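Putative membrane protein COG4129 (Clostridium difficile, PDB 3KMI) is a membrane protein of unestablished function, probably an exporter of aromatic acids, represented here by its helical C-terminal domain. Local coordinates at residues S22-L25 / I26-D30; H106-S109 / A110-K114. One frame throughout, in Å; residues are numbered along the deposited sequence.

Interaction 1 of 2, residues S22-L25 / I26-D30; sequences SIVL and IDIAD
Ile28 overlaps Val24 one turn back on helix 7-33, its CD1 lying 4.2 Å from Val24 CG1. The two side chains meet at an oblique angle through these methyls. Ile28 CG1 stands anti to its own carbonyl carbon (chi1 -71°), which swings CD1 back toward Val24. CD1 therefore also rests 3.7 Å from Val24 O. The same carbonyl accepts the backbone N-H of Ile28 at 3.0 Å.

Ile26 folds back in the same way. Its CD1 lies 3.4 Å from Ser22 O, the carbonyl that receives Ile26 N at 2.8 Å. That bond is nearly straight, with an angle of 163° at the hydrogen. Asp27 N to Ile23 O and Ala29 N to Leu25 O continue the alpha-helical pattern. Ile23 O sits against the flat face of the Asp27 carboxylate, 3.3 Å from Asp27 CG. The oxygens here are all acceptors, so no hydrogen bond joins them. Asp44 of helix 41-61 brings a like charge close to Asp27, which might raise the pKa of one of the two acids.

Ile112 of helix 103-117 packs on Leu25 and Ala29. The contact thus pairs a regular run of i to i+4 backbone hydrogen bonds with a light methyl overlap. Val24, Leu25 and Ile28 touch each other little, yet all three touch Leu88 of helix 68-95. Their apolar chemistry is therefore spent mostly between helices.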
loop_
_atom_site.group_PDB
_atom_site.type_symbol
_atom_site.label_atom_id
_atom_site.label_comp_id
_atom_site.label_asym_id
_atom_site.label_seq_id
_atom_site.Cartn_x
_atom_site.Cartn_y
_atom_site.Cartn_z
ATOM N N SER A 22 16.801 -0.563 -0.141
ATOM C CA SER A 22 17.086 -2.001 -0.355
ATOM C C SER A 22 17.579 -2.623 0.936
ATOM O O SER A 22 17.222 -3.762 1.269
ATOM C CB SER A 22 18.115 -2.180 -1.454
ATOM O OG SER A 22 17.626 -1.714 -2.703
ATOM N N ILE A 23 18.388 -1.863 1.670
ATOM C CA ILE A 23 18.891 -2.333 2.964
ATOM C C ILE A 23 17.736 -2.727 3.910
ATOM O O ILE A 23 17.775 -3.782 4.532
ATOM C CB ILE A 23 19.800 -1.282 3.648
ATOM C CG1 ILE A 23 21.165 -1.273 2.953
ATOM C CG2 ILE A 23 20.005 -1.652 5.105
ATOM C CD1 ILE A 23 22.104 -0.078 3.342
ATOM N N VAL A 24 16.723 -1.870 4.005
ATOM C CA VAL A 24 15.574 -2.118 4.869
ATOM C C VAL A 24 14.812 -3.322 4.294
ATOM O O VAL A 24 14.320 -4.143 5.037
ATOM C CB VAL A 24 14.636 -0.873 4.985
ATOM C CG1 VAL A 24 13.356 -1.237 5.780
ATOM C CG2 VAL A 24 15.366 0.307 5.663
ATOM N N LEU A 25 14.659 -3.383 2.975
ATOM C CA LEU A 25 13.966 -4.521 2.362
ATOM C C LEU A 25 14.624 -5.864 2.732
ATOM O O LEU A 25 13.949 -6.848 3.085
ATOM C CB LEU A 25 13.882 -4.319 0.829
ATOM C CG LEU A 25 13.056 -5.372 0.100
ATOM C CD1 LEU A 25 11.535 -5.159 0.328
ATOM C CD2 LEU A 25 13.331 -5.381 -1.438
ATOM N N ILE A 26 15.945 -5.908 2.642
ATOM C CA ILE A 26 16.682 -7.124 2.986
ATOM C C ILE A 26 16.528 -7.447 4.495
ATOM O O ILE A 26 16.443 -8.621 4.879
ATOM C CB ILE A 26 18.177 -6.959 2.585
ATOM C CG1 ILE A 26 18.295 -6.941 1.052
ATOM C CG2 ILE A 26 19.047 -8.024 3.215
ATOM C CD1 ILE A 26 19.534 -6.181 0.511
ATOM N N ASP A 27 16.502 -6.407 5.339
ATOM C CA ASP A 27 16.238 -6.632 6.783
ATOM C C ASP A 27 14.925 -7.348 6.936
ATOM O O ASP A 27 14.831 -8.248 7.756
ATOM C CB ASP A 27 16.104 -5.328 7.579
ATOM C CG ASP A 27 17.389 -4.578 7.703
ATOM O OD1 ASP A 27 18.450 -5.198 7.547
ATOM O OD2 ASP A 27 17.330 -3.351 7.980
ATOM N N ILE A 28 13.909 -6.918 6.173
ATOM C CA ILE A 28 12.592 -7.585 6.192
ATOM C C ILE A 28 12.675 -9.089 5.805
ATOM O O ILE A 28 12.189 -9.983 6.542
ATOM C CB ILE A 28 11.537 -6.805 5.364
ATOM C CG1 ILE A 28 11.174 -5.505 6.108
ATOM C CG2 ILE A 28 10.282 -7.653 5.138
ATOM C CD1 ILE A 28 10.659 -4.385 5.162
ATOM N N ALA A 29 13.324 -9.377 4.694
ATOM C CA ALA A 29 13.528 -10.785 4.274
ATOM C C ALA A 29 14.176 -11.612 5.418
ATOM O O ALA A 29 13.821 -12.774 5.615
ATOM C CB ALA A 29 14.390 -10.862 3.027
ATOM N N ASP A 30 15.140 -11.027 6.134
ATOM C CA ASP A 30 15.845 -11.734 7.231
ATOM C C ASP A 30 14.939 -11.984 8.429
ATOM O O ASP A 30 15.117 -12.957 9.178
ATOM C CB ASP A 30 17.047 -10.911 7.723
ATOM C CG ASP A 30 18.169 -10.819 6.693
ATOM O OD1 ASP A 30 18.258 -11.708 5.830
ATOM O OD2 ASP A 30 18.964 -9.844 6.746
#

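Interaction 2 of 2, residues H106-S109 / A110-K114; sequences HILS and AFIHK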
loop_
_atom_site.group_PDB
_atom_site.type_symbol
_atom_site.label_atom_id
_atom_site.label_comp_id
_atom_site.label_asym_id
_atom_site.label_seq_id
_atom_site.Cartn_x
_atom_site.Cartn_y
_atom_site.Cartn_z
ATOM N N HIS A 106 9.837 -19.173 3.499
ATOM C CA HIS A 106 11.236 -19.256 3.071
ATOM C C HIS A 106 11.384 -18.841 1.589
ATOM O O HIS A 106 12.330 -18.172 1.243
ATOM C CB HIS A 106 11.766 -20.677 3.285
ATOM C CG HIS A 106 12.065 -21.009 4.716
ATOM N ND1 HIS A 106 13.174 -20.518 5.375
ATOM C CD2 HIS A 106 11.442 -21.834 5.592
ATOM C CE1 HIS A 106 13.208 -21.005 6.603
ATOM N NE2 HIS A 106 12.167 -21.806 6.761
ATOM N N ILE A 107 10.435 -19.217 0.738
ATOM C CA ILE A 107 10.486 -18.861 -0.689
ATOM C C ILE A 107 10.260 -17.336 -0.871
ATOM O O ILE A 107 10.940 -16.692 -1.677
ATOM C CB ILE A 107 9.492 -19.716 -1.510
ATOM C CG1 ILE A 107 10.046 -21.141 -1.669
ATOM C CG2 ILE A 107 9.203 -19.103 -2.923
ATOM C CD1 ILE A 107 8.980 -22.155 -2.008
ATOM N N LEU A 108 9.311 -16.787 -0.110
ATOM C CA LEU A 108 9.061 -15.357 -0.084
ATOM C C LEU A 108 10.320 -14.602 0.352
ATOM O O LEU A 108 10.728 -13.596 -0.260
ATOM C CB LEU A 108 7.903 -15.021 0.877
ATOM C CG LEU A 108 7.709 -13.505 0.985
ATOM C CD1 LEU A 108 7.289 -12.970 -0.394
ATOM C CD2 LEU A 108 6.719 -13.133 2.072
ATOM N N SER A 109 10.918 -15.061 1.433
ATOM C CA SER A 109 12.129 -14.437 1.906
ATOM C C SER A 109 13.259 -14.458 0.849
ATOM O O SER A 109 13.923 -13.438 0.629
ATOM C CB SER A 109 12.596 -15.143 3.164
ATOM O OG SER A 109 13.843 -14.634 3.561
ATOM N N ALA A 110 13.439 -15.595 0.176
ATOM C CA ALA A 110 14.431 -15.698 -0.899
ATOM C C ALA A 110 14.123 -14.685 -2.007
ATOM O O ALA A 110 15.019 -14.016 -2.522
ATOM C CB ALA A 110 14.468 -17.137 -1.463
ATOM N N PHE A 111 12.853 -14.553 -2.340
ATOM C CA PHE A 111 12.419 -13.631 -3.419
ATOM C C PHE A 111 12.692 -12.153 -3.045
ATOM O O PHE A 111 13.157 -11.363 -3.878
ATOM C CB PHE A 111 10.939 -13.873 -3.756
ATOM C CG PHE A 111 10.399 -12.987 -4.868
ATOM C CD1 PHE A 111 10.996 -12.976 -6.131
ATOM C CD2 PHE A 111 9.266 -12.208 -4.655
ATOM C CE1 PHE A 111 10.478 -12.147 -7.170
ATOM C CE2 PHE A 111 8.742 -11.390 -5.672
ATOM C CZ PHE A 111 9.366 -11.352 -6.928
ATOM N N ILE A 112 12.430 -11.789 -1.791
ATOM C CA ILE A 112 12.737 -10.461 -1.292
ATOM C C ILE A 112 14.259 -10.177 -1.282
ATOM O O ILE A 112 14.684 -9.077 -1.618
ATOM C CB ILE A 112 12.120 -10.204 0.132
ATOM C CG1 ILE A 112 10.586 -10.272 0.041
ATOM C CG2 ILE A 112 12.578 -8.841 0.649
ATOM C CD1 ILE A 112 9.839 -10.353 1.385
ATOM N N HIS A 113 15.061 -11.151 -0.871
ATOM C CA HIS A 113 16.532 -11.034 -1.020
ATOM C C HIS A 113 16.951 -10.815 -2.461
ATOM O O HIS A 113 17.835 -10.001 -2.746
ATOM C CB HIS A 113 17.272 -12.271 -0.497
ATOM C CG HIS A 113 17.472 -12.277 0.990
ATOM N ND1 HIS A 113 16.996 -13.282 1.801
ATOM C CD2 HIS A 113 18.120 -11.415 1.812
ATOM C CE1 HIS A 113 17.311 -13.025 3.060
ATOM N NE2 HIS A 113 17.987 -11.893 3.095
ATOM N N LYS A 114 16.341 -11.567 -3.364
ATOM C CA LYS A 114 16.653 -11.460 -4.772
ATOM C C LYS A 114 16.366 -10.034 -5.205
ATOM O O LYS A 114 17.188 -9.380 -5.869
ATOM C CB LYS A 114 15.851 -12.474 -5.595
ATOM C CG LYS A 114 16.081 -12.384 -7.105
ATOM C CD LYS A 114 15.242 -13.421 -7.813
ATOM C CE LYS A 114 15.528 -13.525 -9.307
ATOM N NZ LYS A 114 14.700 -14.648 -9.859
HETATM O O HOH W 1 15.952 -16.088 2.844
#
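The His113 imidazole has a water at its edge, in the ring plane, and this water links it to Ser109 one turn earlier. The water lies 3.2 Å from His113 ND1 and donates a hydrogen bond to Ser109 OG at 2.7 Å. Ser109 O approaches the ring obliquely, 3.3 Å from His113 ND1. The same carbonyl accepts His113 N at 3.0 Å in a nearly straight bond, 171° at the hydrogen. The imidazole is also held at its other nitrogen, since NE2 is hydrogen-bonded to Asp30 of helix 7-33. Partners at both nitrogens limit rotation of the ring. Ser109 OG has a second partner as well, the backbone carbonyl of Ala29.

The Phe111 ring leads away from the preceding turn. Its CG is anti to the backbone N (chi1 -179°), and the ring packs on Leu128 and Leu132 of helix 124-140. Only its CB stays close to the preceding turn, 3.5 Å from Ile107 O.

On the buried side, Ile112 CD1 reaches back to Leu108 CG at 3.8 Å. Ile112 CG1 also lies 3.3 Å from Leu108 O, the acceptor for Ile112 N. Leu164 of helix 148-176 touches both side chains. Ala110 N to His106 O and Phe111 N to Ile107 O complete the run of backbone bonds.

About two and a half turns of helix 103-117 thus face three neighbours in an all-helical bundle. The packing on helices 124-140 and 148-176 is largely apolar. Toward helix 7-33 the contact is mixed, polar and apolar.

Overall arrangement
Interactions 1 and 2 lie on different helices, 7-33 and 103-117, with centres 10 Å apart. Both are short runs of helix, about two and a half turns, held by i to i+4 backbone bonds. Interaction 1 is the more buried, its centre about 8 Å from the centre of the chain, against about 12 Å for that of interaction 2, which has more exposed residues. The first is mainly aliphatic; the second adds a serine, a histidine and a bridging water. The two touch directly. Ile112 CG2 packs 3.4 Å from Leu25 O and 3.6 Å from Ala29 CB. Polar bonds and apolar contacts thus join the same two helices.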